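Local coordinates for conserved Archaeal protein (Sulfolobus acidocaldarius, PDB 4OPL) that uses FAD to hydrogenate the geranylgeranyl chains of digeranylgeranylglycerophospholipids, giving the saturated lipids of archaeal membranes, at residues I77-P82 and L203-D208; T122-I127 and R165-P170; V294-G299 and A343-L348. The protein carries 1 engineered substitution. One frame throughout, in Å; residues are numbered along the deposited sequence.

Interaction 1. Residues I77-P82 and L203-D208; sequences IKLYSP and LRIFFD. Engineered in segment 203-208: Phe207 (natural residue Ile).
Tyr80 and Phe206 stack at one end of a parallel strand pair, where strand 70-80 runs beside strand 202-206 in the large mixed sheet of the reductase. Backbone bonds zip the two together: Lys78 N to Leu203 O, Ile205 N to Lys78 O and Tyr80 N to Ile205 O. A fourth joins Phe207 N to Tyr80 O at 3.0 Å. One face is a run of aliphatic bumps. Ile77 lays CG1 on Leu203 CB at 3.9 Å and CG2 on Ile205 CD1 at 3.7 Å. Next along, Leu79 CD2 drops into the hollow between Ile205 CB (3.6 Å) and the edge of the Phe207 ring, an engineered side chain. On the other face, Tyr80 and Phe206 form an offset stack, centroids 4.6 Å apart and planes at 28°. Both have CG anti to the carbonyl carbon (chi1 -69° and -54°), which sends the rings off the sheet side by side. Replacing the tyrosine with an alanine is likely to leave the Phe206 ring without its stacking partner and open a gap beside it. Toward the start of the strands on this face, Lys78 runs extended and its NZ forms a salt bridge with Asp199, while Arg204 NH2 bonds to Glu198 O. Past Tyr80, the Pro82 ring rests on the Phe207 carbonyl, and Pro82 CA makes a bent CA-H...O contact with Phe207 O, 3.1 Å away.

Interaction 2. Residues T122-I127 and R165-P170; sequences TAMKPI and RSKLPP. With FDA (dihydroflavine-adenine dinucleotide), chain B.
The adenine end of the FAD pocket borders this contact, in which Lys167 and Leu168 of a loop lie against Met124 and Pro126. Ala123 reads the adenine with its backbone: its N donates to N1A of the dihydroflavine-adenine dinucleotide at 3.0 Å, while N6A of the base donates to Ala123 O at 3.2 Å, a two-pronged grip on one edge of the ring system. Just beyond, the backbones of Met124 and Lys125 both bond to Val137, a classic beta bulge, and the strand turns a corner. Lys167 reaches across to this point. Its chain is fully extended beyond CG, carrying NZ to within 3.0 Å of Met124 O for a hydrogen bond. The ammonium comes in from the side of the carbonyl, with a C=O...N angle of 124°, and stands 31° out of its plane. The root of the same lysine does the apolar work: CB lies 3.7 Å from Pro126 CG, the lysine chain crossing the proline ring at about a right angle. Deeper in, Leu168 CD2 packs on Pro126 CB at 3.6 Å. Met124 and Lys167 are exposed at the surface and also touch a crystal neighbour, whereas Pro126 and Leu168 are buried. Strand 121-129 is an outermost strand of its four-stranded sheet; Leu168 touches both Val133 of strand 132-140 and Ile284 of strand 284-286, and Phe164 lies against Pro126.

Interaction 3. Residues V294-G299 and A343-L348; sequences VNPVHG and AKQASL. With FDA (dihydroflavine-adenine dinucleotide), chain B.
Leu348 projects from helix 332-355 onto Asn295, Pro296 and Val297 of a loop beside the flavin. Its two methyl branches divide the work: CD1 sits against the Asn295 amide, 3.4 Å from ND2, while CD2 meets Val297 CG2 at 3.7 Å. With chi1 near 172°, Val297 has CG1 anti to its backbone N, which leaves CG2 as the branch facing the leucine. The Pro296 ring crosses the leucine at about a right angle, with CD 3.9 Å from Leu348 CB and CG 3.4 Å from Gln345 O. Asn295 CG lies beside the carbonyl carbon and opposite the backbone N (chi1 -173°), which lets OD1 close an Asx turn: it accepts Val297 N at 2.8 Å in the carbonyl plane (N-H...O 157°), and ND2 bonds to Tyr341 OH. Asn295 CG stands over one face of the His298 ring, offset toward its rim; His298 and Tyr341 are both seen binding the lipid in this protein. Gln345, extended beyond CG, reaches toward the loop and donates from NE2 to Phe292 O; Val294 O is also near, 3.2 Å from NE2, but the geometry is too bent for a hydrogen bond. Val294 turns away from the helix, and its CG2 touches the ribityl O3' of the cofactor at 3.5 Å.

No secondary-structure element is shared among the three contacts. Interaction 3, a buried contact, lies about 8 Å from the chain's centre, and the centres of interactions 1 and 2 about 20 and 22 Å from it, on opposite sides. Interaction 1 is partly buried, while interaction 2 has a buried proline and leucine and an exposed lysine and methionine. Interactions 2 and 3 both touch the cofactor, the former at its adenine, the latter by the ribityl chain and flavin. Interaction 1 stands beyond the flavin, its nearest atoms about 6 Å from interaction 3. Chemistry follows place: strand pairing with a ring stack in interaction 1, one lysine-to-carbonyl bond beside apolar contacts on a proline in interaction 2, and apolar loop-on-helix packing without a cross-segment hydrogen bond in interaction 3.

Interaction 1. Residues I77-P82 and L203-D208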
loop_
_atom_site.group_PDB
_atom_site.type_symbol
_atom_site.label_atom_id
_atom_site.label_comp_id
_atom_site.label_asym_id
_atom_site.label_seq_id
_atom_site.Cartn_x
_atom_site.Cartn_y
_atom_site.Cartn_z
ATOM N N ILE A 77 -3.928 -15.439 -10.261
ATOM C CA ILE A 77 -2.996 -14.544 -10.937
ATOM C C ILE A 77 -2.014 -15.333 -11.797
ATOM O O ILE A 77 -1.442 -16.324 -11.346
ATOM C CB ILE A 77 -2.201 -13.687 -9.926
ATOM C CG1 ILE A 77 -3.140 -12.770 -9.142
ATOM C CG2 ILE A 77 -1.128 -12.871 -10.634
ATOM C CD1 ILE A 77 -2.430 -11.888 -8.137
ATOM N N LYS A 78 -1.825 -14.897 -13.037
ATOM C CA LYS A 78 -0.830 -15.507 -13.910
ATOM C C LYS A 78 0.427 -14.641 -13.990
ATOM O O LYS A 78 0.368 -13.476 -14.384
ATOM C CB LYS A 78 -1.406 -15.742 -15.307
ATOM C CG LYS A 78 -2.479 -16.822 -15.357
ATOM C CD LYS A 78 -2.915 -17.108 -16.785
ATOM C CE LYS A 78 -3.890 -18.275 -16.845
ATOM N NZ LYS A 78 -4.311 -18.574 -18.242
ATOM N N LEU A 79 1.561 -15.220 -13.606
ATOM C CA LEU A 79 2.839 -14.514 -13.624
ATOM C C LEU A 79 3.670 -14.909 -14.840
ATOM O O LEU A 79 3.974 -16.086 -15.041
ATOM C CB LEU A 79 3.624 -14.796 -12.342
ATOM C CG LEU A 79 2.928 -14.468 -11.022
ATOM C CD1 LEU A 79 3.802 -14.872 -9.846
ATOM C CD2 LEU A 79 2.586 -12.994 -10.947
ATOM N N TYR A 80 4.047 -13.920 -15.646
ATOM C CA TYR A 80 4.788 -14.176 -16.879
ATOM C C TYR A 80 6.267 -13.824 -16.754
ATOM O O TYR A 80 6.628 -12.827 -16.126
ATOM C CB TYR A 80 4.169 -13.394 -18.040
ATOM C CG TYR A 80 2.799 -13.880 -18.457
ATOM C CD1 TYR A 80 2.636 -14.665 -19.590
ATOM C CD2 TYR A 80 1.670 -13.553 -17.718
ATOM C CE1 TYR A 80 1.386 -15.111 -19.975
ATOM C CE2 TYR A 80 0.416 -13.996 -18.095
ATOM C CZ TYR A 80 0.279 -14.774 -19.224
ATOM O OH TYR A 80 -0.967 -15.216 -19.603
ATOM N N SER A 81 7.114 -14.649 -17.362
ATOM C CA SER A 81 8.553 -14.414 -17.382
ATOM C C SER A 81 8.909 -13.398 -18.470
ATOM O O SER A 81 8.120 -13.178 -19.388
ATOM C CB SER A 81 9.301 -15.733 -17.605
ATOM O OG SER A 81 8.949 -16.322 -18.845
ATOM N N PRO A 82 10.089 -12.761 -18.356
ATOM C CA PRO A 82 10.578 -11.808 -19.361
ATOM C C PRO A 82 10.526 -12.321 -20.800
ATOM O O PRO A 82 10.182 -11.555 -21.700
ATOM C CB PRO A 82 12.024 -11.571 -18.925
ATOM C CG PRO A 82 11.972 -11.701 -17.447
ATOM C CD PRO A 82 10.945 -12.766 -17.154
ATOM N N LEU A 203 -5.815 -12.574 -13.211
ATOM C CA LEU A 203 -4.978 -11.401 -13.413
ATOM C C LEU A 203 -3.662 -11.793 -14.070
ATOM O O LEU A 203 -3.106 -12.851 -13.779
ATOM C CB LEU A 203 -4.710 -10.692 -12.083
ATOM C CG LEU A 203 -5.940 -10.257 -11.284
ATOM C CD1 LEU A 203 -5.523 -9.489 -10.040
ATOM C CD2 LEU A 203 -6.874 -9.429 -12.149
ATOM N N ARG A 204 -3.167 -10.943 -14.961
ATOM C CA ARG A 204 -1.890 -11.193 -15.616
ATOM C C ARG A 204 -0.835 -10.198 -15.146
ATOM O O ARG A 204 -1.045 -8.988 -15.197
ATOM C CB ARG A 204 -2.038 -11.118 -17.136
ATOM C CG ARG A 204 -3.162 -11.968 -17.701
ATOM C CD ARG A 204 -3.243 -11.808 -19.206
ATOM N NE ARG A 204 -4.451 -12.405 -19.765
ATOM C CZ ARG A 204 -4.798 -12.315 -21.044
ATOM N NH1 ARG A 204 -4.026 -11.651 -21.894
ATOM N NH2 ARG A 204 -5.914 -12.886 -21.475
ATOM N N ILE A 205 0.297 -10.717 -14.684
ATOM C CA ILE A 205 1.399 -9.877 -14.233
ATOM C C ILE A 205 2.671 -10.224 -14.996
ATOM O O ILE A 205 3.118 -11.370 -14.984
ATOM C CB ILE A 205 1.641 -10.030 -12.720
ATOM C CG1 ILE A 205 0.464 -9.455 -11.930
ATOM C CG2 ILE A 205 2.933 -9.346 -12.308
ATOM C CD1 ILE A 205 0.619 -9.580 -10.436
ATOM N N PHE A 206 3.251 -9.229 -15.659
ATOM C CA PHE A 206 4.387 -9.464 -16.542
ATOM C C PHE A 206 5.694 -8.921 -15.968
ATOM O O PHE A 206 5.819 -7.727 -15.701
ATOM C CB PHE A 206 4.122 -8.842 -17.914
ATOM C CG PHE A 206 2.834 -9.293 -18.547
ATOM C CD1 PHE A 206 2.796 -10.425 -19.342
ATOM C CD2 PHE A 206 1.662 -8.581 -18.349
ATOM C CE1 PHE A 206 1.615 -10.843 -19.926
ATOM C CE2 PHE A 206 0.477 -8.993 -18.930
ATOM C CZ PHE A 206 0.454 -10.125 -19.719
ATOM N N PHE A 207 6.662 -9.814 -15.788
ATOM C CA PHE A 207 7.978 -9.456 -15.270
ATOM C C PHE A 207 8.923 -9.108 -16.413
ATOM O O PHE A 207 9.106 -9.907 -17.330
ATOM C CB PHE A 207 8.571 -10.604 -14.444
ATOM C CG PHE A 207 7.902 -10.820 -13.111
ATOM C CD1 PHE A 207 8.645 -10.803 -11.941
ATOM C CD2 PHE A 207 6.540 -11.052 -13.027
ATOM C CE1 PHE A 207 8.041 -11.007 -10.714
ATOM C CE2 PHE A 207 5.930 -11.255 -11.804
ATOM C CZ PHE A 207 6.682 -11.234 -10.645
ATOM N N ASP A 208 9.521 -7.923 -16.352
ATOM C CA ASP A 208 10.488 -7.497 -17.360
ATOM C C ASP A 208 11.226 -6.246 -16.896
ATOM O O ASP A 208 10.618 -5.197 -16.691
ATOM C CB ASP A 208 9.795 -7.233 -18.701
ATOM C CG ASP A 208 10.724 -7.421 -19.884
ATOM O OD1 ASP A 208 11.936 -7.162 -19.737
ATOM O OD2 ASP A 208 10.242 -7.834 -20.960
#

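Interaction 2. Residues T122-I127 and R165-P170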
loop_
_atom_site.group_PDB
_atom_site.type_symbol
_atom_site.label_atom_id
_atom_site.label_comp_id
_atom_site.label_asym_id
_atom_site.label_seq_id
_atom_site.Cartn_x
_atom_site.Cartn_y
_atom_site.Cartn_z
ATOM N N THR A 122 -10.674 20.699 2.384
ATOM C CA THR A 122 -9.235 20.465 2.367
ATOM C C THR A 122 -8.569 20.889 3.670
ATOM O O THR A 122 -8.700 22.033 4.101
ATOM C CB THR A 122 -8.564 21.215 1.202
ATOM O OG1 THR A 122 -9.165 20.815 -0.035
ATOM C CG2 THR A 122 -7.072 20.914 1.162
ATOM N N ALA A 123 -7.855 19.961 4.298
ATOM C CA ALA A 123 -7.080 20.279 5.489
ATOM C C ALA A 123 -5.846 21.083 5.103
ATOM O O ALA A 123 -4.901 20.547 4.524
ATOM C CB ALA A 123 -6.685 19.015 6.228
ATOM N N MET A 124 -5.866 22.373 5.419
ATOM C CA MET A 124 -4.780 23.271 5.045
ATOM C C MET A 124 -3.700 23.343 6.118
ATOM O O MET A 124 -2.619 22.778 5.961
ATOM C CB MET A 124 -5.325 24.673 4.760
ATOM C CG MET A 124 -6.256 24.745 3.563
ATOM S SD MET A 124 -5.455 24.227 2.034
ATOM C CE MET A 124 -4.091 25.386 1.958
ATOM N N LYS A 125 -3.999 24.038 7.210
ATOM C CA LYS A 125 -3.024 24.248 8.275
ATOM C C LYS A 125 -3.264 23.333 9.472
ATOM O O LYS A 125 -4.371 23.280 10.006
ATOM C CB LYS A 125 -3.043 25.708 8.730
ATOM C CG LYS A 125 -2.268 25.969 10.010
ATOM C CD LYS A 125 -2.450 27.402 10.484
ATOM C CE LYS A 125 -1.862 27.604 11.870
ATOM N NZ LYS A 125 -0.412 27.269 11.916
ATOM N N PRO A 126 -2.219 22.608 9.893
ATOM C CA PRO A 126 -2.265 21.781 11.103
ATOM C C PRO A 126 -2.260 22.620 12.376
ATOM O O PRO A 126 -1.494 23.580 12.477
ATOM C CB PRO A 126 -0.985 20.940 11.010
ATOM C CG PRO A 126 -0.542 21.045 9.583
ATOM C CD PRO A 126 -0.967 22.407 9.144
ATOM N N ILE A 127 -3.104 22.260 13.335
ATOM C CA ILE A 127 -3.103 22.922 14.632
ATOM C C ILE A 127 -2.123 22.229 15.569
ATOM O O ILE A 127 -2.415 21.160 16.106
ATOM C CB ILE A 127 -4.497 22.930 15.274
ATOM C CG1 ILE A 127 -5.519 23.544 14.320
ATOM C CG2 ILE A 127 -4.469 23.688 16.592
ATOM C CD1 ILE A 127 -6.938 23.436 14.816
ATOM N N ARG A 165 0.708 15.843 7.148
ATOM C CA ARG A 165 1.785 15.523 8.078
ATOM C C ARG A 165 3.124 16.108 7.631
ATOM O O ARG A 165 4.075 16.152 8.410
ATOM C CB ARG A 165 1.911 14.008 8.252
ATOM C CG ARG A 165 2.478 13.281 7.045
ATOM C CD ARG A 165 2.573 11.792 7.320
ATOM N NE ARG A 165 3.229 11.071 6.235
ATOM C CZ ARG A 165 4.531 10.813 6.192
ATOM N NH1 ARG A 165 5.321 11.217 7.180
ATOM N NH2 ARG A 165 5.045 10.149 5.166
ATOM N N SER A 166 3.196 16.556 6.381
ATOM C CA SER A 166 4.410 17.186 5.873
ATOM C C SER A 166 4.472 18.663 6.251
ATOM O O SER A 166 5.475 19.331 5.998
ATOM C CB SER A 166 4.503 17.031 4.354
ATOM O OG SER A 166 3.360 17.570 3.718
ATOM N N LYS A 167 3.398 19.168 6.850
ATOM C CA LYS A 167 3.344 20.560 7.285
ATOM C C LYS A 167 3.616 20.672 8.783
ATOM O O LYS A 167 3.660 21.771 9.338
ATOM C CB LYS A 167 1.988 21.178 6.943
ATOM C CG LYS A 167 1.678 21.204 5.457
ATOM C CD LYS A 167 0.366 21.912 5.166
ATOM C CE LYS A 167 0.054 21.906 3.676
ATOM N NZ LYS A 167 -1.201 22.643 3.360
ATOM N N LEU A 168 3.788 19.522 9.430
ATOM C CA LEU A 168 4.123 19.467 10.848
ATOM C C LEU A 168 5.620 19.686 11.057
ATOM O O LEU A 168 6.407 19.481 10.132
ATOM C CB LEU A 168 3.688 18.125 11.442
ATOM C CG LEU A 168 2.185 17.906 11.589
ATOM C CD1 LEU A 168 1.907 16.503 12.089
ATOM C CD2 LEU A 168 1.590 18.939 12.533
ATOM N N PRO A 169 6.020 20.119 12.267
ATOM C CA PRO A 169 7.438 20.327 12.587
ATOM C C PRO A 169 8.309 19.098 12.309
ATOM O O PRO A 169 7.876 17.972 12.557
ATOM C CB PRO A 169 7.413 20.641 14.084
ATOM C CG PRO A 169 6.088 21.275 14.299
ATOM C CD PRO A 169 5.142 20.573 13.364
ATOM N N PRO A 170 9.530 19.319 11.797
ATOM C CA PRO A 170 10.457 18.251 11.401
ATOM C C PRO A 170 10.997 17.440 12.577
ATOM O O PRO A 170 11.532 16.350 12.368
ATOM C CB PRO A 170 11.592 19.015 10.709
ATOM C CG PRO A 170 11.547 20.374 11.307
ATOM C CD PRO A 170 10.097 20.657 11.556
HETATM P PA FDA B . -5.739 7.707 -1.364
HETATM O O1A FDA B . -4.785 8.490 -2.183
HETATM O O2A FDA B . -6.879 7.056 -2.153
HETATM O O5B FDA B . -6.259 8.654 -0.202
HETATM C C5B FDA B . -6.096 10.083 -0.296
HETATM C C4B FDA B . -7.437 10.771 -0.195
HETATM O O4B FDA B . -7.340 11.887 0.721
HETATM C C3B FDA B . -7.969 11.347 -1.506
HETATM O O3B FDA B . -9.385 11.224 -1.585
HETATM C C2B FDA B . -7.522 12.809 -1.435
HETATM O O2B FDA B . -8.368 13.663 -2.196
HETATM C C1B FDA B . -7.681 13.089 0.057
HETATM N N9A FDA B . -6.829 14.164 0.558
HETATM C C8A FDA B . -5.514 14.391 0.251
HETATM N N7A FDA B . -4.998 15.436 0.851
HETATM C C5A FDA B . -6.049 15.935 1.605
HETATM C C6A FDA B . -6.155 17.041 2.473
HETATM N N6A FDA B . -5.147 17.874 2.739
HETATM N N1A FDA B . -7.351 17.262 3.065
HETATM C C2A FDA B . -8.363 16.429 2.801
HETATM N N3A FDA B . -8.380 15.355 2.006
HETATM C C4A FDA B . -7.185 15.163 1.433
HETATM N N1 FDA B . -3.490 -1.192 -4.437
HETATM C C2 FDA B . -3.927 -2.489 -4.352
HETATM O O2 FDA B . -4.039 -3.067 -3.275
HETATM N N3 FDA B . -4.245 -3.099 -5.537
HETATM C C4 FDA B . -3.902 -2.676 -6.807
HETATM O O4 FDA B . -4.213 -3.347 -7.789
HETATM C C4X FDA B . -3.203 -1.439 -6.806
HETATM N N5 FDA B . -2.718 -0.942 -7.981
HETATM C C5X FDA B . -2.293 0.374 -8.063
HETATM C C6 FDA B . -2.055 0.988 -9.289
HETATM C C7 FDA B . -1.634 2.311 -9.371
HETATM C C7M FDA B . -1.409 2.935 -10.723
HETATM C C8 FDA B . -1.432 3.044 -8.190
HETATM C C8M FDA B . -0.985 4.481 -8.237
HETATM C C9 FDA B . -1.663 2.435 -6.964
HETATM C C9A FDA B . -2.094 1.116 -6.889
HETATM N N10 FDA B . -2.345 0.482 -5.657
HETATM C C10 FDA B . -3.012 -0.724 -5.634
HETATM C "C1'" FDA B . -2.154 1.206 -4.382
HETATM C "C2'" FDA B . -3.456 1.858 -3.922
HETATM O "O2'" FDA B . -4.013 2.630 -4.987
HETATM C "C3'" FDA B . -3.186 2.759 -2.716
HETATM O "O3'" FDA B . -2.103 2.215 -1.971
HETATM C "C4'" FDA B . -4.398 2.918 -1.794
HETATM O "O4'" FDA B . -5.438 3.599 -2.496
HETATM C "C5'" FDA B . -4.062 3.630 -0.502
HETATM O "O5'" FDA B . -5.273 4.152 0.083
HETATM P P FDA B . -5.344 5.635 0.633
HETATM O O1P FDA B . -6.736 5.923 1.050
HETATM O O2P FDA B . -4.295 5.914 1.711
HETATM O O3P FDA B . -4.970 6.515 -0.643
#

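Interaction 3. Residues V294-G299 and A343-L348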
loop_
_atom_site.group_PDB
_atom_site.type_symbol
_atom_site.label_atom_id
_atom_site.label_comp_id
_atom_site.label_asym_id
_atom_site.label_seq_id
_atom_site.Cartn_x
_atom_site.Cartn_y
_atom_site.Cartn_z
ATOM N N VAL A 294 1.908 0.167 1.822
ATOM C CA VAL A 294 1.850 -0.647 0.612
ATOM C C VAL A 294 2.873 -1.783 0.617
ATOM O O VAL A 294 4.040 -1.580 0.958
ATOM C CB VAL A 294 2.065 0.225 -0.643
ATOM C CG1 VAL A 294 2.036 -0.617 -1.906
ATOM C CG2 VAL A 294 1.020 1.319 -0.712
ATOM N N ASN A 295 2.415 -2.976 0.245
ATOM C CA ASN A 295 3.283 -4.137 0.066
ATOM C C ASN A 295 4.414 -3.825 -0.906
ATOM O O ASN A 295 4.170 -3.556 -2.081
ATOM C CB ASN A 295 2.466 -5.335 -0.431
ATOM C CG ASN A 295 3.274 -6.627 -0.487
ATOM O OD1 ASN A 295 4.376 -6.674 -1.035
ATOM N ND2 ASN A 295 2.716 -7.691 0.082
ATOM N N PRO A 296 5.661 -3.870 -0.414
ATOM C CA PRO A 296 6.846 -3.487 -1.191
ATOM C C PRO A 296 7.099 -4.358 -2.425
ATOM O O PRO A 296 7.848 -3.939 -3.309
ATOM C CB PRO A 296 7.991 -3.646 -0.182
ATOM C CG PRO A 296 7.337 -3.565 1.161
ATOM C CD PRO A 296 6.005 -4.221 0.975
ATOM N N VAL A 297 6.485 -5.536 -2.494
ATOM C CA VAL A 297 6.765 -6.466 -3.587
ATOM C C VAL A 297 5.810 -6.311 -4.771
ATOM O O VAL A 297 6.248 -6.052 -5.892
ATOM C CB VAL A 297 6.723 -7.930 -3.101
ATOM C CG1 VAL A 297 6.819 -8.885 -4.276
ATOM C CG2 VAL A 297 7.852 -8.185 -2.116
ATOM N N HIS A 298 4.510 -6.469 -4.532
ATOM C CA HIS A 298 3.541 -6.407 -5.624
ATOM C C HIS A 298 2.812 -5.067 -5.681
ATOM O O HIS A 298 1.959 -4.854 -6.542
ATOM C CB HIS A 298 2.535 -7.559 -5.519
ATOM C CG HIS A 298 1.801 -7.617 -4.215
ATOM N ND1 HIS A 298 0.864 -6.677 -3.842
ATOM C CD2 HIS A 298 1.849 -8.517 -3.204
ATOM C CE1 HIS A 298 0.375 -6.989 -2.656
ATOM N NE2 HIS A 298 0.956 -8.103 -2.248
ATOM N N GLY A 299 3.153 -4.166 -4.766
ATOM C CA GLY A 299 2.627 -2.812 -4.793
ATOM C C GLY A 299 1.157 -2.685 -4.441
ATOM O O GLY A 299 0.529 -1.672 -4.745
ATOM N N ALA A 343 5.297 -6.029 9.942
ATOM C CA ALA A 343 6.462 -6.905 10.018
ATOM C C ALA A 343 6.719 -7.577 8.673
ATOM O O ALA A 343 7.866 -7.827 8.299
ATOM C CB ALA A 343 6.273 -7.948 11.107
ATOM N N LYS A 344 5.640 -7.864 7.949
ATOM C CA LYS A 344 5.745 -8.455 6.622
ATOM C C LYS A 344 6.365 -7.471 5.637
ATOM O O LYS A 344 7.189 -7.854 4.807
ATOM C CB LYS A 344 4.374 -8.909 6.116
ATOM C CG LYS A 344 4.414 -9.534 4.730
ATOM C CD LYS A 344 3.100 -10.198 4.354
ATOM C CE LYS A 344 2.032 -9.178 4.010
ATOM N NZ LYS A 344 0.810 -9.832 3.463
ATOM N N GLN A 345 5.966 -6.205 5.737
ATOM C CA GLN A 345 6.482 -5.161 4.861
ATOM C C GLN A 345 7.989 -5.008 4.990
ATOM O O GLN A 345 8.704 -4.961 3.989
ATOM C CB GLN A 345 5.812 -3.819 5.160
ATOM C CG GLN A 345 4.329 -3.767 4.860
ATOM C CD GLN A 345 3.812 -2.345 4.781
ATOM O OE1 GLN A 345 2.769 -2.017 5.347
ATOM N NE2 GLN A 345 4.544 -1.489 4.075
ATOM N N ALA A 346 8.463 -4.928 6.230
ATOM C CA ALA A 346 9.886 -4.758 6.509
ATOM C C ALA A 346 10.709 -5.882 5.893
ATOM O O ALA A 346 11.796 -5.653 5.366
ATOM C CB ALA A 346 10.122 -4.690 8.003
ATOM N N SER A 347 10.180 -7.098 5.965
ATOM C CA SER A 347 10.839 -8.255 5.378
ATOM C C SER A 347 10.836 -8.145 3.854
ATOM O O SER A 347 11.856 -8.366 3.202
ATOM C CB SER A 347 10.150 -9.547 5.827
ATOM O OG SER A 347 10.817 -10.691 5.325
ATOM N N LEU A 348 9.682 -7.786 3.298
ATOM C CA LEU A 348 9.532 -7.632 1.854
ATOM C C LEU A 348 10.290 -6.414 1.336
ATOM O O LEU A 348 10.654 -6.355 0.161
ATOM C CB LEU A 348 8.053 -7.527 1.478
ATOM C CG LEU A 348 7.203 -8.768 1.757
ATOM C CD1 LEU A 348 5.777 -8.578 1.257
ATOM C CD2 LEU A 348 7.835 -10.001 1.136
HETATM P PA FDA B . -5.739 7.707 -1.364
HETATM O O1A FDA B . -4.785 8.490 -2.183
HETATM O O2A FDA B . -6.879 7.056 -2.153
HETATM O O5B FDA B . -6.259 8.654 -0.202
HETATM C C5B FDA B . -6.096 10.083 -0.296
HETATM C C4B FDA B . -7.437 10.771 -0.195
HETATM O O4B FDA B . -7.340 11.887 0.721
HETATM C C3B FDA B . -7.969 11.347 -1.506
HETATM O O3B FDA B . -9.385 11.224 -1.585
HETATM C C2B FDA B . -7.522 12.809 -1.435
HETATM O O2B FDA B . -8.368 13.663 -2.196
HETATM C C1B FDA B . -7.681 13.089 0.057
HETATM N N9A FDA B . -6.829 14.164 0.558
HETATM C C8A FDA B . -5.514 14.391 0.251
HETATM N N7A FDA B . -4.998 15.436 0.851
HETATM C C5A FDA B . -6.049 15.935 1.605
HETATM C C6A FDA B . -6.155 17.041 2.473
HETATM N N6A FDA B . -5.147 17.874 2.739
HETATM N N1A FDA B . -7.351 17.262 3.065
HETATM C C2A FDA B . -8.363 16.429 2.801
HETATM N N3A FDA B . -8.380 15.355 2.006
HETATM C C4A FDA B . -7.185 15.163 1.433
HETATM N N1 FDA B . -3.490 -1.192 -4.437
HETATM C C2 FDA B . -3.927 -2.489 -4.352
HETATM O O2 FDA B . -4.039 -3.067 -3.275
HETATM N N3 FDA B . -4.245 -3.099 -5.537
HETATM C C4 FDA B . -3.902 -2.676 -6.807
HETATM O O4 FDA B . -4.213 -3.347 -7.789
HETATM C C4X FDA B . -3.203 -1.439 -6.806
HETATM N N5 FDA B . -2.718 -0.942 -7.981
HETATM C C5X FDA B . -2.293 0.374 -8.063
HETATM C C6 FDA B . -2.055 0.988 -9.289
HETATM C C7 FDA B . -1.634 2.311 -9.371
HETATM C C7M FDA B . -1.409 2.935 -10.723
HETATM C C8 FDA B . -1.432 3.044 -8.190
HETATM C C8M FDA B . -0.985 4.481 -8.237
HETATM C C9 FDA B . -1.663 2.435 -6.964
HETATM C C9A FDA B . -2.094 1.116 -6.889
HETATM N N10 FDA B . -2.345 0.482 -5.657
HETATM C C10 FDA B . -3.012 -0.724 -5.634
HETATM C "C1'" FDA B . -2.154 1.206 -4.382
HETATM C "C2'" FDA B . -3.456 1.858 -3.922
HETATM O "O2'" FDA B . -4.013 2.630 -4.987
HETATM C "C3'" FDA B . -3.186 2.759 -2.716
HETATM O "O3'" FDA B . -2.103 2.215 -1.971
HETATM C "C4'" FDA B . -4.398 2.918 -1.794
HETATM O "O4'" FDA B . -5.438 3.599 -2.496
HETATM C "C5'" FDA B . -4.062 3.630 -0.502
HETATM O "O5'" FDA B . -5.273 4.152 0.083
HETATM P P FDA B . -5.344 5.635 0.633
HETATM O O1P FDA B . -6.736 5.923 1.050
HETATM O O2P FDA B . -4.295 5.914 1.711
HETATM O O3P FDA B . -4.970 6.515 -0.643
#